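Local coordinates for putative capsid protein of prophage (Escherichia coli CFT073, PDB 3BQW), which probably forms the protein shell of a phage head as a prophage-encoded major capsid protein, at residues I161-Q173 against Q336-I350. Sequence-based numbering, arbitrary orientation.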
loop_
_atom_site.group_PDB
_atom_site.type_symbol
_atom_site.label_atom_id
_atom_site.label_comp_id
_atom_site.label_asym_id
_atom_site.label_seq_id
_atom_site.Cartn_x
_atom_site.Cartn_y
_atom_site.Cartn_z
ATOM N N ILE A 161 -3.690 -7.117 14.146
ATOM C CA ILE A 161 -2.245 -7.164 14.314
ATOM C C ILE A 161 -1.830 -5.834 14.914
ATOM O O ILE A 161 -2.223 -4.763 14.415
ATOM C CB ILE A 161 -1.481 -7.308 12.967
ATOM C CG1 ILE A 161 -1.754 -8.656 12.328
ATOM C CG2 ILE A 161 0.024 -7.151 13.181
ATOM C CD1 ILE A 161 -1.307 -8.716 10.832
ATOM N N ASP A 162 -1.020 -5.905 15.956
ATOM C CA ASP A 162 -0.490 -4.726 16.603
ATOM C C ASP A 162 1.036 -4.830 16.673
ATOM O O ASP A 162 1.590 -5.709 17.340
ATOM C CB ASP A 162 -1.099 -4.582 17.994
ATOM C CG ASP A 162 -0.718 -3.297 18.681
ATOM O OD1 ASP A 162 -0.066 -2.425 18.054
ATOM O OD2 ASP A 162 -1.087 -3.148 19.874
ATOM N N TRP A 163 1.690 -3.935 15.946
ATOM C CA TRP A 163 3.158 -3.830 15.922
ATOM C C TRP A 163 3.692 -3.044 17.123
ATOM O O TRP A 163 4.898 -2.934 17.291
ATOM C CB TRP A 163 3.606 -3.161 14.640
ATOM C CG TRP A 163 3.124 -3.883 13.378
ATOM C CD1 TRP A 163 2.159 -3.456 12.499
ATOM C CD2 TRP A 163 3.565 -5.166 12.904
ATOM N NE1 TRP A 163 1.995 -4.392 11.495
ATOM C CE2 TRP A 163 2.846 -5.442 11.710
ATOM C CE3 TRP A 163 4.499 -6.109 13.368
ATOM C CZ2 TRP A 163 3.035 -6.608 10.974
ATOM C CZ3 TRP A 163 4.690 -7.271 12.635
ATOM C CH2 TRP A 163 3.955 -7.514 11.445
ATOM N N LYS A 164 2.774 -2.514 17.938
ATOM C CA LYS A 164 3.058 -1.847 19.214
ATOM C C LYS A 164 3.950 -0.632 18.979
ATOM O O LYS A 164 5.075 -0.567 19.474
ATOM C CB LYS A 164 3.690 -2.803 20.258
ATOM C CG LYS A 164 2.860 -4.055 20.655
ATOM C CD LYS A 164 2.072 -3.935 21.960
ATOM C CE LYS A 164 1.816 -5.311 22.641
ATOM N NZ LYS A 164 0.593 -5.330 23.537
ATOM N N ILE A 165 3.456 0.332 18.215
ATOM C CA ILE A 165 4.214 1.562 18.034
ATOM C C ILE A 165 4.159 2.322 19.384
ATOM O O ILE A 165 3.118 2.343 20.039
ATOM C CB ILE A 165 3.701 2.385 16.814
ATOM C CG1 ILE A 165 4.809 3.334 16.328
ATOM C CG2 ILE A 165 2.398 3.125 17.130
ATOM C CD1 ILE A 165 4.410 4.234 15.163
ATOM N N PRO A 166 5.281 2.878 19.847
ATOM C CA PRO A 166 5.169 3.664 21.080
ATOM C C PRO A 166 4.131 4.788 20.961
ATOM O O PRO A 166 3.993 5.385 19.904
ATOM C CB PRO A 166 6.595 4.213 21.279
ATOM C CG PRO A 166 7.456 3.220 20.575
ATOM C CD PRO A 166 6.667 2.849 19.355
ATOM N N GLU A 167 3.396 5.025 22.041
ATOM C CA GLU A 167 2.374 6.064 22.106
ATOM C C GLU A 167 2.891 7.468 21.836
ATOM O O GLU A 167 2.207 8.268 21.211
ATOM C CB GLU A 167 1.677 6.048 23.479
ATOM C CG GLU A 167 0.801 4.829 23.700
ATOM C CD GLU A 167 -0.122 4.943 24.934
ATOM O OE1 GLU A 167 0.215 5.659 25.918
ATOM O OE2 GLU A 167 -1.203 4.293 24.888
ATOM N N LYS A 168 4.085 7.766 22.330
ATOM C CA LYS A 168 4.735 9.053 22.079
ATOM C C LYS A 168 4.999 9.300 20.577
ATOM O O LYS A 168 5.302 10.427 20.178
ATOM C CB LYS A 168 6.067 9.110 22.818
ATOM C CG LYS A 168 7.181 8.244 22.136
ATOM C CD LYS A 168 8.442 8.124 23.007
ATOM C CE LYS A 168 9.508 7.346 22.294
ATOM N NZ LYS A 168 9.911 8.042 21.035
ATOM N N ASN A 169 4.939 8.241 19.766
ATOM C CA ASN A 169 5.172 8.360 18.306
ATOM C C ASN A 169 3.947 8.836 17.528
ATOM O O ASN A 169 4.046 9.139 16.350
ATOM C CB ASN A 169 5.654 7.033 17.718
ATOM C CG ASN A 169 7.094 6.754 18.026
ATOM O OD1 ASN A 169 7.860 6.352 17.140
ATOM N ND2 ASN A 169 7.489 6.977 19.270
ATOM N N ILE A 170 2.793 8.868 18.187
ATOM C CA ILE A 170 1.559 9.310 17.576
ATOM C C ILE A 170 1.185 10.571 18.319
ATOM O O ILE A 170 0.837 10.522 19.487
ATOM C CB ILE A 170 0.423 8.259 17.691
ATOM C CG1 ILE A 170 0.776 6.974 16.965
ATOM C CG2 ILE A 170 -0.902 8.780 17.097
ATOM C CD1 ILE A 170 -0.209 5.815 17.310
ATOM N N ILE A 171 1.275 11.700 17.629
ATOM C CA ILE A 171 1.214 13.004 18.265
ATOM C C ILE A 171 0.003 13.756 17.734
ATOM O O ILE A 171 -0.315 13.679 16.560
ATOM C CB ILE A 171 2.498 13.817 17.954
ATOM C CG1 ILE A 171 3.753 13.108 18.519
ATOM C CG2 ILE A 171 2.370 15.256 18.448
ATOM C CD1 ILE A 171 5.115 13.812 18.188
ATOM N N GLU A 172 -0.681 14.477 18.601
ATOM C CA GLU A 172 -1.746 15.363 18.152
ATOM C C GLU A 172 -1.437 16.785 18.551
ATOM O O GLU A 172 -1.157 17.040 19.703
ATOM C CB GLU A 172 -3.080 14.943 18.747
ATOM C CG GLU A 172 -3.538 13.618 18.199
ATOM C CD GLU A 172 -4.967 13.274 18.586
ATOM O OE1 GLU A 172 -5.509 13.920 19.509
ATOM O OE2 GLU A 172 -5.546 12.352 17.962
ATOM N N GLN A 173 -1.498 17.712 17.602
ATOM C CA GLN A 173 -1.296 19.124 17.926
ATOM C C GLN A 173 -2.280 19.655 18.981
ATOM O O GLN A 173 -1.930 20.522 19.770
ATOM C CB GLN A 173 -1.304 19.988 16.675
ATOM C CG GLN A 173 0.011 19.890 15.883
ATOM C CD GLN A 173 0.221 21.040 14.907
ATOM O OE1 GLN A 173 1.351 21.331 14.481
ATOM N NE2 GLN A 173 -0.849 21.685 14.540
ATOM N N GLN A 336 0.725 -9.197 3.294
ATOM C CA GLN A 336 0.748 -8.523 4.589
ATOM C C GLN A 336 2.052 -7.727 4.716
ATOM O O GLN A 336 3.131 -8.319 4.651
ATOM C CB GLN A 336 0.720 -9.558 5.714
ATOM C CG GLN A 336 0.789 -8.962 7.129
ATOM C CD GLN A 336 -0.297 -7.937 7.390
ATOM O OE1 GLN A 336 -1.474 -8.199 7.124
ATOM N NE2 GLN A 336 0.086 -6.763 7.918
ATOM N N PRO A 337 1.963 -6.388 4.836
ATOM C CA PRO A 337 3.144 -5.580 5.127
ATOM C C PRO A 337 3.755 -5.897 6.502
ATOM O O PRO A 337 3.039 -6.100 7.479
ATOM C CB PRO A 337 2.633 -4.134 5.068
ATOM C CG PRO A 337 1.310 -4.201 4.498
ATOM C CD PRO A 337 0.771 -5.561 4.604
ATOM N N VAL A 338 5.077 -6.001 6.531
ATOM C CA VAL A 338 5.807 -6.248 7.752
ATOM C C VAL A 338 6.889 -5.176 7.843
ATOM O O VAL A 338 7.739 -5.108 6.958
ATOM C CB VAL A 338 6.458 -7.648 7.767
ATOM C CG1 VAL A 338 7.222 -7.845 9.060
ATOM C CG2 VAL A 338 5.381 -8.740 7.589
ATOM N N PRO A 339 6.857 -4.359 8.902
ATOM C CA PRO A 339 7.806 -3.250 8.980
ATOM C C PRO A 339 9.164 -3.719 9.417
ATOM O O PRO A 339 9.286 -4.796 9.998
ATOM C CB PRO A 339 7.190 -2.333 10.035
ATOM C CG PRO A 339 6.500 -3.271 10.975
ATOM C CD PRO A 339 5.949 -4.384 10.074
ATOM N N ALA A 340 10.184 -2.921 9.121
ATOM C CA ALA A 340 11.500 -3.155 9.656
ATOM C C ALA A 340 11.402 -2.744 11.119
ATOM O O ALA A 340 11.257 -3.610 11.960
ATOM C CB ALA A 340 12.586 -2.392 8.891
ATOM N N ASP A 341 11.413 -1.449 11.423
ATOM C CA ASP A 341 11.327 -0.958 12.802
ATOM C C ASP A 341 10.216 0.108 12.927
ATOM O O ASP A 341 10.385 1.242 12.468
ATOM C CB ASP A 341 12.687 -0.401 13.231
ATOM C CG ASP A 341 12.754 -0.027 14.694
ATOM O OD1 ASP A 341 11.744 -0.076 15.414
ATOM O OD2 ASP A 341 13.862 0.312 15.150
ATOM N N ILE A 342 9.093 -0.265 13.550
ATOM C CA ILE A 342 7.926 0.627 13.686
ATOM C C ILE A 342 8.237 1.862 14.545
ATOM O O ILE A 342 7.559 2.884 14.460
ATOM C CB ILE A 342 6.677 -0.154 14.259
ATOM C CG1 ILE A 342 5.354 0.502 13.830
ATOM C CG2 ILE A 342 6.786 -0.389 15.805
ATOM C CD1 ILE A 342 4.984 0.276 12.320
ATOM N N ARG A 343 9.277 1.771 15.365
ATOM C CA ARG A 343 9.593 2.854 16.295
ATOM C C ARG A 343 10.172 4.082 15.590
ATOM O O ARG A 343 10.293 5.127 16.173
ATOM C CB ARG A 343 10.543 2.357 17.384
ATOM C CG ARG A 343 10.006 1.152 18.156
ATOM C CD ARG A 343 11.076 0.578 19.059
ATOM N NE ARG A 343 12.197 0.059 18.292
ATOM C CZ ARG A 343 13.342 -0.382 18.819
ATOM N NH1 ARG A 343 13.541 -0.386 20.132
ATOM N NH2 ARG A 343 14.300 -0.833 18.014
ATOM N N LYS A 344 10.529 3.929 14.326
ATOM C CA LYS A 344 11.128 4.995 13.532
ATOM C C LYS A 344 10.123 5.796 12.702
ATOM O O LYS A 344 10.515 6.489 11.755
ATOM C CB LYS A 344 12.191 4.382 12.626
ATOM C CG LYS A 344 13.335 3.745 13.373
ATOM C CD LYS A 344 14.362 3.166 12.374
ATOM C CE LYS A 344 15.642 2.687 13.105
ATOM N NZ LYS A 344 16.180 1.471 12.440
ATOM N N PHE A 345 8.839 5.694 13.045
ATOM C CA PHE A 345 7.768 6.459 12.408
ATOM C C PHE A 345 7.109 7.340 13.445
ATOM O O PHE A 345 6.793 6.875 14.540
ATOM C CB PHE A 345 6.726 5.505 11.843
ATOM C CG PHE A 345 7.243 4.652 10.729
ATOM C CD1 PHE A 345 7.424 5.195 9.452
ATOM C CD2 PHE A 345 7.555 3.332 10.941
ATOM C CE1 PHE A 345 7.888 4.431 8.436
ATOM C CE2 PHE A 345 8.028 2.559 9.919
ATOM C CZ PHE A 345 8.193 3.104 8.655
ATOM N N VAL A 346 6.957 8.626 13.126
ATOM C CA VAL A 346 6.211 9.549 13.956
ATOM C C VAL A 346 5.068 10.108 13.101
ATOM O O VAL A 346 5.286 10.584 12.000
ATOM C CB VAL A 346 7.126 10.696 14.485
ATOM C CG1 VAL A 346 6.315 11.733 15.264
ATOM C CG2 VAL A 346 8.316 10.122 15.342
ATOM N N THR A 347 3.847 10.042 13.608
ATOM C CA THR A 347 2.675 10.607 12.912
ATOM C C THR A 347 2.074 11.771 13.737
ATOM O O THR A 347 1.864 11.664 14.951
ATOM C CB THR A 347 1.607 9.523 12.638
ATOM O OG1 THR A 347 2.200 8.475 11.858
ATOM C CG2 THR A 347 0.370 10.089 11.902
ATOM N N VAL A 348 1.817 12.877 13.054
ATOM C CA VAL A 348 1.295 14.071 13.693
ATOM C C VAL A 348 -0.011 14.497 13.041
ATOM O O VAL A 348 -0.086 14.618 11.822
ATOM C CB VAL A 348 2.306 15.233 13.694
ATOM C CG1 VAL A 348 1.782 16.451 14.580
ATOM C CG2 VAL A 348 3.671 14.745 14.168
ATOM N N LYS A 349 -1.050 14.636 13.868
ATOM C CA LYS A 349 -2.327 15.217 13.461
ATOM C C LYS A 349 -2.276 16.705 13.726
ATOM O O LYS A 349 -2.203 17.136 14.871
ATOM C CB LYS A 349 -3.467 14.588 14.246
ATOM C CG LYS A 349 -4.861 14.913 13.751
ATOM C CD LYS A 349 -5.900 14.249 14.641
ATOM C CE LYS A 349 -7.279 14.849 14.440
ATOM N NZ LYS A 349 -7.830 14.409 13.127
ATOM N N ILE A 350 -2.276 17.506 12.676
ATOM C CA ILE A 350 -2.185 18.929 12.868
ATOM C C ILE A 350 -3.577 19.484 13.195
ATOM O O ILE A 350 -4.601 18.880 12.921
ATOM C CB ILE A 350 -1.500 19.714 11.702
ATOM C CG1 ILE A 350 -2.406 19.784 10.464
ATOM C CG2 ILE A 350 -0.049 19.152 11.422
ATOM C CD1 ILE A 350 -2.094 20.940 9.500
HETATM O O HOH W 1 1.500 -4.106 8.733
HETATM O O HOH W 2 10.489 5.471 19.384
#
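Strands 170-172 and 346-349 pair in parallel, their axes 4.7 Å apart at 19°, through four backbone hydrogen bonds: Thr347 N to Asn169 O, Ile171 N to Thr347 O, Lys349 N to Ile171 O and Gln173 N to Lys349 O. In this mixed sheet, strand 346-349 lies between 170-172 and the antiparallel strand 281-285; toward their N-termini the two segments diverge into two other sheets, so the contact joins three sheets of what is probably an HK97-like capsid fold, as in relatives of phage major capsid protein E. On one sheet face Ile171 and Val348 lie side by side, CB to CG2 4.1 Å, and Ile171 CG1, anti to its own carbonyl carbon (chi1 -62°), carries CD1 to Val346 CG1, 3.8 Å away. The other face carries Glu172 and Lys349, whose aliphatic stems run alongside each other while Lys349 NZ continues to a salt bridge with Asp280. Before the paired strands, Ile165 of the loop meets Ile342 of the 3-10 turn 342-343 at about a right angle, CG1 to CG1 3.8 Å, and Pro166 CD packs on Arg343 CG. Further along, the Trp163 indole is sandwiched: Ile161 CG2 lies over one face near the rim, and Pro339 CD sits over the centre of the opposite face, 3.6 Å from the six-ring centroid and 9° off its normal, a CH-pi contact. A water bridges the indole to the facing backbone, accepting from Trp163 NE1 and donating to Pro337 O, both at 2.8 Å. That carbonyl oxygen is gripped again by Gln336 NE2, 3.1 Å away in the carbonyl plane on a lone pair.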